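Side-chain contacts in HP0420 homologue (PDB 3LW3), which is of unknown function but adopts a hotdog fold, the fold of many acyl-CoA thioesterases and dehydratases, and may act on a related thioester: residues L22-C27 with A64-L69; A100-T105 with S110-E115. All coordinates share one frame; numbering follows the deposited sequence.

Contact 1 of 2, residues L22-C27 with A64-L69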
loop_
_atom_site.group_PDB
_atom_site.type_symbol
_atom_site.label_atom_id
_atom_site.label_comp_id
_atom_site.label_asym_id
_atom_site.label_seq_id
_atom_site.Cartn_x
_atom_site.Cartn_y
_atom_site.Cartn_z
ATOM N N LEU B 22 2.196 -10.342 -9.130
ATOM C CA LEU B 22 2.547 -8.924 -9.048
ATOM C C LEU B 22 3.463 -8.429 -10.177
ATOM O O LEU B 22 4.565 -8.970 -10.423
ATOM C CB LEU B 22 3.172 -8.596 -7.684
ATOM C CG LEU B 22 3.244 -7.103 -7.302
ATOM C CD1 LEU B 22 2.045 -6.250 -7.753
ATOM C CD2 LEU B 22 3.366 -6.954 -5.812
ATOM N N ASP B 23 2.999 -7.403 -10.878
ATOM C CA ASP B 23 3.829 -6.742 -11.905
ATOM C C ASP B 23 4.748 -5.739 -11.224
ATOM O O ASP B 23 4.291 -4.682 -10.755
ATOM C CB ASP B 23 2.931 -6.063 -12.926
ATOM C CG ASP B 23 3.690 -5.402 -14.042
ATOM O OD1 ASP B 23 4.950 -5.441 -14.037
ATOM O OD2 ASP B 23 2.997 -4.826 -14.937
ATOM N N GLN B 24 6.038 -6.079 -11.149
ATOM C CA GLN B 24 6.992 -5.191 -10.509
ATOM C C GLN B 24 7.005 -3.767 -11.067
ATOM O O GLN B 24 7.360 -2.818 -10.333
ATOM C CB GLN B 24 8.401 -5.759 -10.488
ATOM C CG GLN B 24 8.531 -6.904 -9.479
ATOM C CD GLN B 24 9.913 -7.540 -9.435
ATOM O OE1 GLN B 24 10.934 -6.872 -9.632
ATOM N NE2 GLN B 24 9.950 -8.845 -9.160
ATOM N N ASN B 25 6.634 -3.620 -12.354
ATOM C CA ASN B 25 6.541 -2.304 -12.992
ATOM C C ASN B 25 5.527 -1.387 -12.294
ATOM O O ASN B 25 5.645 -0.167 -12.399
ATOM C CB ASN B 25 6.180 -2.434 -14.476
ATOM C CG ASN B 25 7.359 -2.903 -15.317
ATOM O OD1 ASN B 25 8.517 -2.842 -14.873
ATOM N ND2 ASN B 25 7.087 -3.373 -16.545
ATOM N N LEU B 26 4.558 -1.970 -11.570
ATOM C CA LEU B 26 3.522 -1.188 -10.885
ATOM C C LEU B 26 3.838 -1.067 -9.390
ATOM O O LEU B 26 3.087 -0.412 -8.627
ATOM C CB LEU B 26 2.119 -1.796 -11.050
ATOM C CG LEU B 26 1.669 -2.485 -12.362
ATOM C CD1 LEU B 26 0.154 -2.706 -12.461
ATOM C CD2 LEU B 26 2.147 -1.828 -13.582
ATOM N N CYS B 27 4.951 -1.659 -8.944
ATOM C CA CYS B 27 5.204 -1.693 -7.484
ATOM C C CYS B 27 6.608 -1.207 -7.119
ATOM O O CYS B 27 6.798 -0.067 -6.665
ATOM C CB CYS B 27 4.973 -3.104 -6.957
ATOM S SG CYS B 27 5.176 -3.245 -5.172
ATOM N N ALA B 64 6.569 -0.919 0.174
ATOM C CA ALA B 64 6.939 -1.393 1.514
ATOM C C ALA B 64 6.289 -2.755 1.765
ATOM O O ALA B 64 6.921 -3.700 2.273
ATOM C CB ALA B 64 6.497 -0.404 2.548
ATOM N N SER B 65 5.031 -2.872 1.367
ATOM C CA SER B 65 4.237 -4.111 1.514
ATOM C C SER B 65 4.886 -5.311 0.797
ATOM O O SER B 65 5.034 -6.398 1.360
ATOM C CB SER B 65 2.790 -3.900 0.995
ATOM O OG SER B 65 2.065 -2.982 1.800
ATOM N N PHE B 66 5.279 -5.089 -0.448
ATOM C CA PHE B 66 5.974 -6.078 -1.222
ATOM C C PHE B 66 7.269 -6.470 -0.538
ATOM O O PHE B 66 7.517 -7.673 -0.373
ATOM C CB PHE B 66 6.201 -5.547 -2.625
ATOM C CG PHE B 66 6.916 -6.492 -3.544
ATOM C CD1 PHE B 66 6.602 -7.853 -3.598
ATOM C CD2 PHE B 66 7.849 -5.993 -4.439
ATOM C CE1 PHE B 66 7.267 -8.706 -4.482
ATOM C CE2 PHE B 66 8.497 -6.806 -5.339
ATOM C CZ PHE B 66 8.236 -8.192 -5.346
ATOM N N ALA B 67 8.100 -5.503 -0.123
ATOM C CA ALA B 67 9.345 -5.841 0.647
ATOM C C ALA B 67 9.019 -6.762 1.857
ATOM O O ALA B 67 9.682 -7.797 2.082
ATOM C CB ALA B 67 10.071 -4.606 1.187
ATOM N N ALA B 68 8.017 -6.338 2.632
ATOM C CA ALA B 68 7.589 -7.076 3.839
ATOM C C ALA B 68 7.245 -8.538 3.481
ATOM O O ALA B 68 7.751 -9.464 4.098
ATOM C CB ALA B 68 6.410 -6.379 4.482
ATOM N N LEU B 69 6.407 -8.748 2.465
ATOM C CA LEU B 69 6.028 -10.113 2.030
ATOM C C LEU B 69 7.265 -10.909 1.590
ATOM O O LEU B 69 7.387 -12.078 1.920
ATOM C CB LEU B 69 4.952 -10.056 0.949
ATOM C CG LEU B 69 3.581 -9.662 1.513
ATOM C CD1 LEU B 69 2.518 -9.164 0.455
ATOM C CD2 LEU B 69 3.033 -10.868 2.286
#

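Contact 2 of 2, residues A100-T105 with S110-E115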
loop_
_atom_site.group_PDB
_atom_site.type_symbol
_atom_site.label_atom_id
_atom_site.label_comp_id
_atom_site.label_asym_id
_atom_site.label_seq_id
_atom_site.Cartn_x
_atom_site.Cartn_y
_atom_site.Cartn_z
ATOM N N ALA B 100 13.294 -4.651 4.380
ATOM C CA ALA B 100 12.409 -5.362 5.322
ATOM C C ALA B 100 13.250 -6.316 6.168
ATOM O O ALA B 100 14.140 -7.027 5.655
ATOM C CB ALA B 100 11.406 -6.150 4.576
ATOM N N THR B 101 12.876 -6.458 7.426
ATOM C CA THR B 101 13.510 -7.433 8.324
ATOM C C THR B 101 12.419 -8.018 9.225
ATOM O O THR B 101 11.643 -7.280 9.859
ATOM C CB THR B 101 14.601 -6.788 9.208
ATOM O OG1 THR B 101 15.564 -6.082 8.415
ATOM C CG2 THR B 101 15.311 -7.872 10.139
ATOM N N ILE B 102 12.343 -9.342 9.326
ATOM C CA ILE B 102 11.355 -9.955 10.245
ATOM C C ILE B 102 11.778 -9.619 11.681
ATOM O O ILE B 102 12.974 -9.762 12.027
ATOM C CB ILE B 102 11.376 -11.498 10.124
ATOM C CG1 ILE B 102 10.920 -11.953 8.707
ATOM C CG2 ILE B 102 10.515 -12.115 11.186
ATOM C CD1 ILE B 102 11.257 -13.386 8.418
ATOM N N THR B 103 10.834 -9.166 12.497
ATOM C CA THR B 103 11.099 -8.882 13.917
ATOM C C THR B 103 10.512 -9.940 14.902
ATOM O O THR B 103 11.062 -10.157 15.990
ATOM C CB THR B 103 10.690 -7.433 14.307
ATOM O OG1 THR B 103 9.287 -7.278 14.067
ATOM C CG2 THR B 103 11.528 -6.412 13.464
ATOM N N HIS B 104 9.431 -10.607 14.498
ATOM C CA HIS B 104 8.770 -11.631 15.303
ATOM C C HIS B 104 8.156 -12.634 14.368
ATOM O O HIS B 104 7.675 -12.256 13.306
ATOM C CB HIS B 104 7.655 -11.012 16.126
ATOM C CG HIS B 104 8.104 -9.881 16.986
ATOM N ND1 HIS B 104 8.195 -8.584 16.516
ATOM C CD2 HIS B 104 8.540 -9.848 18.271
ATOM C CE1 HIS B 104 8.620 -7.797 17.490
ATOM N NE2 HIS B 104 8.837 -8.539 18.564
ATOM N N THR B 105 8.202 -13.922 14.716
ATOM C CA THR B 105 7.628 -14.951 13.851
ATOM C C THR B 105 7.101 -16.159 14.640
ATOM O O THR B 105 7.609 -16.478 15.714
ATOM C CB THR B 105 8.631 -15.454 12.733
ATOM O OG1 THR B 105 7.932 -16.042 11.636
ATOM C CG2 THR B 105 9.617 -16.490 13.321
ATOM N N SER B 110 3.723 -13.392 11.383
ATOM C CA SER B 110 4.959 -12.634 11.608
ATOM C C SER B 110 4.759 -11.125 11.634
ATOM O O SER B 110 3.762 -10.614 11.088
ATOM C CB SER B 110 5.984 -12.975 10.526
ATOM O OG SER B 110 6.259 -14.365 10.509
ATOM N N THR B 111 5.707 -10.426 12.265
ATOM C CA THR B 111 5.825 -8.980 12.206
ATOM C C THR B 111 7.122 -8.682 11.455
ATOM O O THR B 111 8.171 -9.295 11.720
ATOM C CB THR B 111 5.916 -8.343 13.597
ATOM O OG1 THR B 111 4.818 -8.790 14.422
ATOM C CG2 THR B 111 5.910 -6.823 13.499
ATOM N N ILE B 112 7.039 -7.722 10.530
ATOM C CA ILE B 112 8.164 -7.358 9.660
ATOM C C ILE B 112 8.288 -5.840 9.729
ATOM O O ILE B 112 7.288 -5.108 9.579
ATOM C CB ILE B 112 7.963 -7.818 8.176
ATOM C CG1 ILE B 112 7.953 -9.350 8.020
ATOM C CG2 ILE B 112 9.110 -7.323 7.270
ATOM C CD1 ILE B 112 6.977 -10.086 8.702
ATOM N N ARG B 113 9.495 -5.360 9.988
ATOM C CA ARG B 113 9.772 -3.929 10.034
ATOM C C ARG B 113 10.378 -3.514 8.686
ATOM O O ARG B 113 11.240 -4.205 8.142
ATOM C CB ARG B 113 10.750 -3.657 11.183
ATOM C CG ARG B 113 11.548 -2.409 11.074
ATOM C CD ARG B 113 10.902 -1.281 11.712
ATOM N NE ARG B 113 10.260 -1.622 12.984
ATOM C CZ ARG B 113 10.588 -1.115 14.174
ATOM N NH1 ARG B 113 11.603 -0.244 14.295
ATOM N NH2 ARG B 113 9.892 -1.483 15.252
ATOM N N VAL B 114 9.911 -2.392 8.141
ATOM C CA VAL B 114 10.390 -1.913 6.850
ATOM C C VAL B 114 10.887 -0.479 6.997
ATOM O O VAL B 114 10.222 0.355 7.622
ATOM C CB VAL B 114 9.329 -1.999 5.733
ATOM C CG1 VAL B 114 9.900 -1.501 4.434
ATOM C CG2 VAL B 114 8.867 -3.448 5.535
ATOM N N GLU B 115 12.082 -0.197 6.499
ATOM C CA GLU B 115 12.566 1.189 6.467
ATOM C C GLU B 115 12.810 1.528 5.023
ATOM O O GLU B 115 13.366 0.734 4.265
ATOM C CB GLU B 115 13.861 1.337 7.214
ATOM C CG GLU B 115 13.704 1.043 8.679
ATOM C CD GLU B 115 14.973 1.248 9.464
ATOM O OE1 GLU B 115 16.069 1.414 8.862
ATOM O OE2 GLU B 115 14.869 1.227 10.704
HETATM O O HOH W 1 14.620 -3.455 8.078
#

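Contact 1 of 2, residues L22-C27 with A64-L69
The amide of Gln24 is gripped at both ends while its aliphatic part rests on Phe66: NE2 is hydrogen-bonded to Glu13 OE2 and OE1 accepts from Leu30 N. With the flip of the amide fixed in this way, the chain crosses the phenyl group at about a right angle, and Gln24 CG approaches Phe66 CE2 obliquely at 4.1 Å. Only CG of Gln24 touches the ring; the amide plane, turned 48° from it, is not stacked on it. Leu22 takes another position round the ring, its CD2 lying over one face, 4.0 Å from Phe66 CD1. Cys27 reaches the root of the side chain, its SG 3.6 Å from Phe66 CB and 4.8 Å from the ring centroid, an oblique sulfur-aromatic contact. Phe66 can meet all three because CG is anti to its backbone N (chi1 -180°), which swings the ring off the helix toward the loop. No hydrogen bond crosses between the segments; the join is made by carbon and sulfur. The loop holds its own shape through an Asx turn, with Asn25 N donating to Asp23 OD1 at 3.0 Å from above the carboxylate plane, and through Cys27 N, 3.0 Å from Gln24 O. Leu22 and Cys27 also pack on His56 of the second subunit, so this end of the packing lies at the subunit interface. Ala64, Ala67 and Ala68 turn instead to the sheet, meeting Phe98, Phe128 and Ala100. In this protein the loop covers the Phe66 side; a central helix on a curved antiparallel sheet is characteristic of the hotdog fold.

Contact 2 of 2, residues A100-T105 with S110-E115
Thr111 O is shared by two consecutive amides of the partner strand: Thr103 N donates to it at 2.8 Å and His104 N, more weakly, at 3.3 Å. Thr111 N in return donates to His104 O at 2.9 Å, completing a classic beta bulge that shifts the antiparallel register by one residue. On the Ala100 side Thr101 and Arg113 form a regular hydrogen-bonded pair, with a bond in each direction. Toward the hairpin end, Thr105 OG1, anti to its backbone N (chi1 -158°), meets Ser110 OG at 2.6 Å in a non-hydrogen-bonded pair. On the opposite face, the His104 ring comes edge-on to Thr111, with ND1 3.7 Å from Thr111 CB, and the two side chains run alongside each other. A hydrogen bond of 3.0 Å between His104 ND1 and Thr103 OG1 steadies the ring, while Glu129 takes the hydroxyl of Thr111. Arg113 leads its guanidinium away to a salt bridge with Asp127.

The face that bears the Thr105-Ser110 hydroxyl pair is apolar away from the hairpin end, where Ala100, Ile102, Ile112 and Val114 lie. Ala100 CB is 3.7 Å from Ile112 CG2. Ile102 CG1 is 4.0 Å from Ile112 CG1, the two side chains pointing the same way. Helix 57-72 lies on this face, with Ala67 and Ala71 against Ala100 and Ala68 against Ile112. Within the sheet, strand 37-42 pairs with strand 96-105 and strand 121-132 with strand 109-118, so the hairpin occupies the middle.

In the fold
Both contacts bear on helix 57-72 but from different sides. The centre of contact 1 lies about 5 Å from that of the chain and that of contact 2 about 11 Å; the two contact centres are about 16 Å apart. They meet where Ala67 and Ala68 pack on Ala100 and Ile112. Contact 1 is apolar and sulfur-aromatic, touching the second subunit, which contact 2 does not; Phe66 and Cys27 are buried but Leu22 and Gln24 partly exposed, so it is only partly buried despite its central place. Contact 2 rests on backbone hydrogen bonds, with buried apolar residues toward the helix and threonines, His104 and Arg113, several exposed, elsewhere.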